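Local structure of putative tagatose-6-phosphate ketose/aldose isomerase (Escherichia coli, 3C3J) at residues 133-147 and 155-167. The protein is a putative isomerase of the SIS family, built from two SIS domains that each hold a five-stranded parallel sheet. Numbering follows the deposited sequence.
Sequences CYHLPITCNEAGALY and NAFALLMPAETHD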
loop_
_atom_site.group_PDB
_atom_site.type_symbol
_atom_site.label_atom_id
_atom_site.label_comp_id
_atom_site.label_asym_id
_atom_site.label_seq_id
_atom_site.Cartn_x
_atom_site.Cartn_y
_atom_site.Cartn_z
ATOM N N CYS A 133 -9.241 13.216 21.607
ATOM C CA CYS A 133 -8.086 12.502 21.100
ATOM C C CYS A 133 -7.287 11.918 22.259
ATOM O O CYS A 133 -7.020 12.616 23.280
ATOM C CB CYS A 133 -7.199 13.429 20.285
ATOM S SG CYS A 133 -6.026 12.551 19.267
ATOM N N TYR A 134 -6.950 10.637 22.109
ATOM C CA TYR A 134 -6.171 9.892 23.093
ATOM C C TYR A 134 -4.991 9.261 22.380
ATOM O O TYR A 134 -5.025 9.059 21.167
ATOM C CB TYR A 134 -7.001 8.813 23.781
ATOM C CG TYR A 134 -8.287 9.333 24.362
ATOM C CD1 TYR A 134 -8.329 9.877 25.644
ATOM C CD2 TYR A 134 -9.460 9.307 23.610
ATOM C CE1 TYR A 134 -9.514 10.375 26.160
ATOM C CE2 TYR A 134 -10.675 9.789 24.135
ATOM C CZ TYR A 134 -10.686 10.318 25.402
ATOM O OH TYR A 134 -11.871 10.827 25.916
ATOM N N HIS A 135 -3.951 8.976 23.144
ATOM C CA HIS A 135 -2.669 8.463 22.607
ATOM C C HIS A 135 -2.142 7.289 23.398
ATOM O O HIS A 135 -2.168 7.309 24.650
ATOM C CB HIS A 135 -1.617 9.565 22.621
ATOM C CG HIS A 135 -1.940 10.699 21.719
ATOM N ND1 HIS A 135 -2.571 11.843 22.161
ATOM C CD2 HIS A 135 -1.781 10.842 20.386
ATOM C CE1 HIS A 135 -2.751 12.652 21.134
ATOM N NE2 HIS A 135 -2.284 12.068 20.047
ATOM N N LEU A 136 -1.648 6.284 22.670
ATOM C CA LEU A 136 -0.876 5.185 23.217
ATOM C C LEU A 136 0.401 5.024 22.386
ATOM O O LEU A 136 0.461 4.212 21.476
ATOM C CB LEU A 136 -1.681 3.892 23.199
ATOM C CG LEU A 136 -1.078 2.708 24.002
ATOM C CD1 LEU A 136 -1.636 2.714 25.397
ATOM C CD2 LEU A 136 -1.362 1.377 23.310
ATOM N N PRO A 137 1.428 5.826 22.682
ATOM C CA PRO A 137 2.702 5.562 22.024
ATOM C C PRO A 137 3.339 4.251 22.476
ATOM O O PRO A 137 3.280 3.893 23.660
ATOM C CB PRO A 137 3.569 6.756 22.417
ATOM C CG PRO A 137 2.627 7.722 23.077
ATOM C CD PRO A 137 1.496 6.970 23.600
ATOM N N ILE A 138 3.908 3.531 21.514
ATOM C CA ILE A 138 4.654 2.299 21.772
ATOM C C ILE A 138 6.032 2.586 21.202
ATOM O O ILE A 138 6.204 2.726 19.974
ATOM C CB ILE A 138 3.976 1.077 21.120
ATOM C CG1 ILE A 138 2.568 0.906 21.700
ATOM C CG2 ILE A 138 4.810 -0.200 21.313
ATOM C CD1 ILE A 138 1.713 -0.295 21.138
ATOM N N THR A 139 7.004 2.702 22.094
ATOM C CA THR A 139 8.292 3.301 21.763
ATOM C C THR A 139 9.474 2.650 22.519
ATOM O O THR A 139 9.308 2.096 23.603
ATOM C CB THR A 139 8.224 4.850 22.011
ATOM O OG1 THR A 139 9.440 5.481 21.605
ATOM C CG2 THR A 139 7.933 5.174 23.487
ATOM N N CYS A 140 10.663 2.742 21.927
ATOM C CA CYS A 140 11.868 2.105 22.472
ATOM C C CYS A 140 12.824 3.048 23.215
ATOM O O CYS A 140 13.858 2.594 23.699
ATOM C CB CYS A 140 12.620 1.346 21.353
ATOM S SG CYS A 140 11.567 0.172 20.430
ATOM N N ASN A 141 12.458 4.324 23.375
ATOM C CA ASN A 141 13.323 5.333 23.979
ATOM C C ASN A 141 12.613 6.106 25.087
ATOM O O ASN A 141 11.710 6.912 24.841
ATOM C CB ASN A 141 13.822 6.295 22.880
ATOM C CG ASN A 141 14.846 7.306 23.373
ATOM O OD1 ASN A 141 15.476 7.120 24.410
ATOM N ND2 ASN A 141 15.059 8.364 22.583
ATOM N N GLU A 142 13.015 5.857 26.328
ATOM C CA GLU A 142 12.405 6.502 27.487
ATOM C C GLU A 142 12.524 8.049 27.436
ATOM O O GLU A 142 11.638 8.782 27.899
ATOM C CB GLU A 142 13.051 5.943 28.774
ATOM C CG GLU A 142 12.630 6.659 30.048
ATOM C CD GLU A 142 13.392 7.966 30.299
ATOM O OE1 GLU A 142 14.411 8.265 29.624
ATOM O OE2 GLU A 142 12.959 8.706 31.174
ATOM N N ALA A 143 13.609 8.521 26.846
ATOM C CA ALA A 143 13.903 9.951 26.791
ATOM C C ALA A 143 13.317 10.636 25.535
ATOM O O ALA A 143 13.422 11.849 25.400
ATOM C CB ALA A 143 15.401 10.167 26.854
ATOM N N GLY A 144 12.701 9.871 24.629
ATOM C CA GLY A 144 12.129 10.442 23.420
ATOM C C GLY A 144 10.869 11.223 23.679
ATOM O O GLY A 144 10.179 11.008 24.654
ATOM N N ALA A 145 10.580 12.142 22.765
ATOM C CA ALA A 145 9.391 12.980 22.770
ATOM C C ALA A 145 8.095 12.185 22.881
ATOM O O ALA A 145 7.250 12.525 23.700
ATOM C CB ALA A 145 9.386 13.826 21.502
ATOM N N LEU A 146 7.946 11.104 22.103
ATOM C CA LEU A 146 6.724 10.306 22.182
ATOM C C LEU A 146 6.450 9.873 23.612
ATOM O O LEU A 146 5.327 10.044 24.126
ATOM C CB LEU A 146 6.783 9.052 21.284
ATOM C CG LEU A 146 6.470 9.134 19.801
ATOM C CD1 LEU A 146 6.567 7.702 19.143
ATOM C CD2 LEU A 146 5.128 9.821 19.540
ATOM N N TYR A 147 7.477 9.308 24.263
ATOM C CA TYR A 147 7.299 8.803 25.611
ATOM C C TYR A 147 7.057 9.970 26.583
ATOM O O TYR A 147 6.114 9.971 27.353
ATOM C CB TYR A 147 8.506 7.957 26.059
ATOM C CG TYR A 147 8.207 7.157 27.296
ATOM C CD1 TYR A 147 7.382 6.045 27.226
ATOM C CD2 TYR A 147 8.717 7.531 28.547
ATOM C CE1 TYR A 147 7.073 5.311 28.348
ATOM C CE2 TYR A 147 8.411 6.797 29.693
ATOM C CZ TYR A 147 7.591 5.690 29.571
ATOM O OH TYR A 147 7.257 4.932 30.651
ATOM N N ASN A 155 -4.322 12.538 28.429
ATOM C CA ASN A 155 -4.986 11.843 27.313
ATOM C C ASN A 155 -4.112 10.737 26.711
ATOM O O ASN A 155 -4.449 10.207 25.666
ATOM C CB ASN A 155 -5.501 12.854 26.230
ATOM C CG ASN A 155 -4.380 13.471 25.319
ATOM O OD1 ASN A 155 -3.189 13.522 25.678
ATOM N ND2 ASN A 155 -4.791 13.962 24.118
ATOM N N ALA A 156 -3.031 10.363 27.398
ATOM C CA ALA A 156 -1.995 9.497 26.815
ATOM C C ALA A 156 -1.491 8.480 27.819
ATOM O O ALA A 156 -1.463 8.756 29.027
ATOM C CB ALA A 156 -0.860 10.328 26.311
ATOM N N PHE A 157 -1.121 7.305 27.326
ATOM C CA PHE A 157 -0.512 6.260 28.139
ATOM C C PHE A 157 0.580 5.651 27.273
ATOM O O PHE A 157 0.285 5.069 26.247
ATOM C CB PHE A 157 -1.543 5.194 28.513
ATOM C CG PHE A 157 -1.018 4.117 29.447
ATOM C CD1 PHE A 157 -1.412 4.097 30.781
ATOM C CD2 PHE A 157 -0.157 3.128 28.993
ATOM C CE1 PHE A 157 -0.940 3.115 31.647
ATOM C CE2 PHE A 157 0.328 2.148 29.855
ATOM C CZ PHE A 157 -0.069 2.140 31.182
ATOM N N ALA A 158 1.821 5.787 27.686
ATOM C CA ALA A 158 2.942 5.344 26.867
ATOM C C ALA A 158 3.461 4.021 27.364
ATOM O O ALA A 158 3.573 3.773 28.568
ATOM C CB ALA A 158 4.036 6.340 26.870
ATOM N N LEU A 159 3.797 3.175 26.403
ATOM C CA LEU A 159 4.337 1.870 26.687
ATOM C C LEU A 159 5.785 1.810 26.174
ATOM O O LEU A 159 6.056 1.959 24.982
ATOM C CB LEU A 159 3.445 0.832 26.048
ATOM C CG LEU A 159 3.706 -0.635 26.231
ATOM C CD1 LEU A 159 3.785 -0.992 27.727
ATOM C CD2 LEU A 159 2.540 -1.366 25.496
ATOM N N LEU A 160 6.697 1.573 27.093
ATOM C CA LEU A 160 8.120 1.514 26.781
ATOM C C LEU A 160 8.559 0.086 26.468
ATOM O O LEU A 160 8.231 -0.848 27.220
ATOM C CB LEU A 160 8.906 2.057 27.975
ATOM C CG LEU A 160 10.395 2.325 27.773
ATOM C CD1 LEU A 160 10.650 3.389 26.702
ATOM C CD2 LEU A 160 11.022 2.732 29.138
HETATM N N MSE A 161 9.314 -0.089 25.388
HETATM C CA MSE A 161 9.789 -1.424 24.986
HETATM C C MSE A 161 11.052 -1.730 25.801
HETATM O O MSE A 161 11.639 -0.798 26.390
HETATM C CB MSE A 161 10.096 -1.457 23.487
HETATM C CG MSE A 161 8.919 -1.203 22.594
HETATM SE SE MSE A 161 7.498 -2.531 22.823
HETATM C CE MSE A 161 6.358 -1.705 24.220
ATOM N N PRO A 162 11.457 -3.017 25.876
ATOM C CA PRO A 162 12.712 -3.328 26.565
ATOM C C PRO A 162 13.910 -2.589 25.959
ATOM O O PRO A 162 13.962 -2.332 24.756
ATOM C CB PRO A 162 12.834 -4.852 26.416
ATOM C CG PRO A 162 11.374 -5.297 26.193
ATOM C CD PRO A 162 10.804 -4.230 25.367
ATOM N N ALA A 163 14.845 -2.220 26.816
ATOM C CA ALA A 163 15.973 -1.373 26.440
ATOM C C ALA A 163 16.763 -1.888 25.242
ATOM O O ALA A 163 17.186 -1.094 24.408
ATOM C CB ALA A 163 16.893 -1.172 27.619
ATOM N N GLU A 164 16.954 -3.205 25.138
ATOM C CA GLU A 164 17.741 -3.764 24.036
ATOM C C GLU A 164 17.106 -3.576 22.669
ATOM O O GLU A 164 17.785 -3.731 21.649
ATOM C CB GLU A 164 18.049 -5.254 24.241
ATOM C CG GLU A 164 16.845 -6.242 24.093
ATOM C CD GLU A 164 16.053 -6.443 25.365
ATOM O OE1 GLU A 164 16.039 -5.522 26.203
ATOM O OE2 GLU A 164 15.454 -7.540 25.520
ATOM N N THR A 165 15.826 -3.234 22.639
ATOM C CA THR A 165 15.122 -3.056 21.364
ATOM C C THR A 165 15.269 -1.642 20.780
ATOM O O THR A 165 14.726 -1.380 19.721
ATOM C CB THR A 165 13.612 -3.425 21.455
ATOM O OG1 THR A 165 12.907 -2.432 22.231
ATOM C CG2 THR A 165 13.428 -4.806 22.053
ATOM N N HIS A 166 15.994 -0.739 21.449
ATOM C CA HIS A 166 16.338 0.551 20.845
ATOM C C HIS A 166 17.500 0.256 19.896
ATOM O O HIS A 166 18.662 0.494 20.232
ATOM C CB HIS A 166 16.726 1.585 21.897
ATOM C CG HIS A 166 16.879 2.986 21.359
ATOM N ND1 HIS A 166 16.899 4.095 22.173
ATOM C CD2 HIS A 166 16.984 3.459 20.092
ATOM C CE1 HIS A 166 17.046 5.187 21.439
ATOM N NE2 HIS A 166 17.105 4.828 20.171
ATOM N N ASP A 167 17.164 -0.299 18.726
ATOM C CA ASP A 167 18.143 -0.856 17.790
ATOM C C ASP A 167 19.188 0.178 17.382
ATOM O O ASP A 167 18.841 1.320 17.019
ATOM C CB ASP A 167 17.461 -1.388 16.519
ATOM C CG ASP A 167 16.585 -2.614 16.762
ATOM O OD1 ASP A 167 16.883 -3.451 17.656
ATOM O OD2 ASP A 167 15.596 -2.755 16.005
HETATM O O HOH W 1 13.571 1.158 26.204
HETATM O O HOH W 2 5.200 3.554 30.855
#
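Asn-155 reaches across to the start of strand 133-139, where its ND2 donates to Cys-133 O at 2.7 Å. The bond is bent: the donor stands above the carbonyl plane, and the oxygen is itself tilted from the amide plane. A chi1 of 75° puts CG between the backbone N and the carbonyl carbon, and the amide runs alongside the His-135 side chain. Two residues further along the strand from Cys-133, His-135 N donates to Asn-155 O, and His-135 O accepts from Phe-157 N. Pro-137 has no N-H to give, and Phe-157 O finds no partner in the model; the CD1 methyl of Leu-136 lies 3.2 Å from that oxygen, and Leu-136 CA makes a CA-H...O contact with it. Regular pairing resumes with a nearly straight bond from Leu-159 N to Pro-137 O (2.9 Å), followed by Thr-139 N to Leu-159 O and Met-161 N to Thr-139 O. This is the right-handed beta-alpha-beta crossover at one edge of the parallel sheet in the first SIS domain: helix 145-151 links strand 133-139 to the short strand 159-160, outermost within this chain. Tyr-147, from that helix, lies over the pair; its CG is anti to the backbone N (chi1 -166°), which carries the ring to Ala-158 CB, 3.4 Å from CD1, while Leu-160 CD1 sits over one face, toward the rim. A water ties Tyr-147 OH to Ala-158 O. On the other side of the sheet selenomethionine Met-161, bent at chi2 and chi3, brings CE to 3.6 Å from Ile-138 CG2. Beyond the strands, His-166 sets CE1 3.6 Å from Asn-141 CG, ring and amide planes 44° apart, while Asn-141 ND2 bonds to Ser-113 O. A second water donates to both Cys-140 O and Met-161 O, bridging the diverging chains.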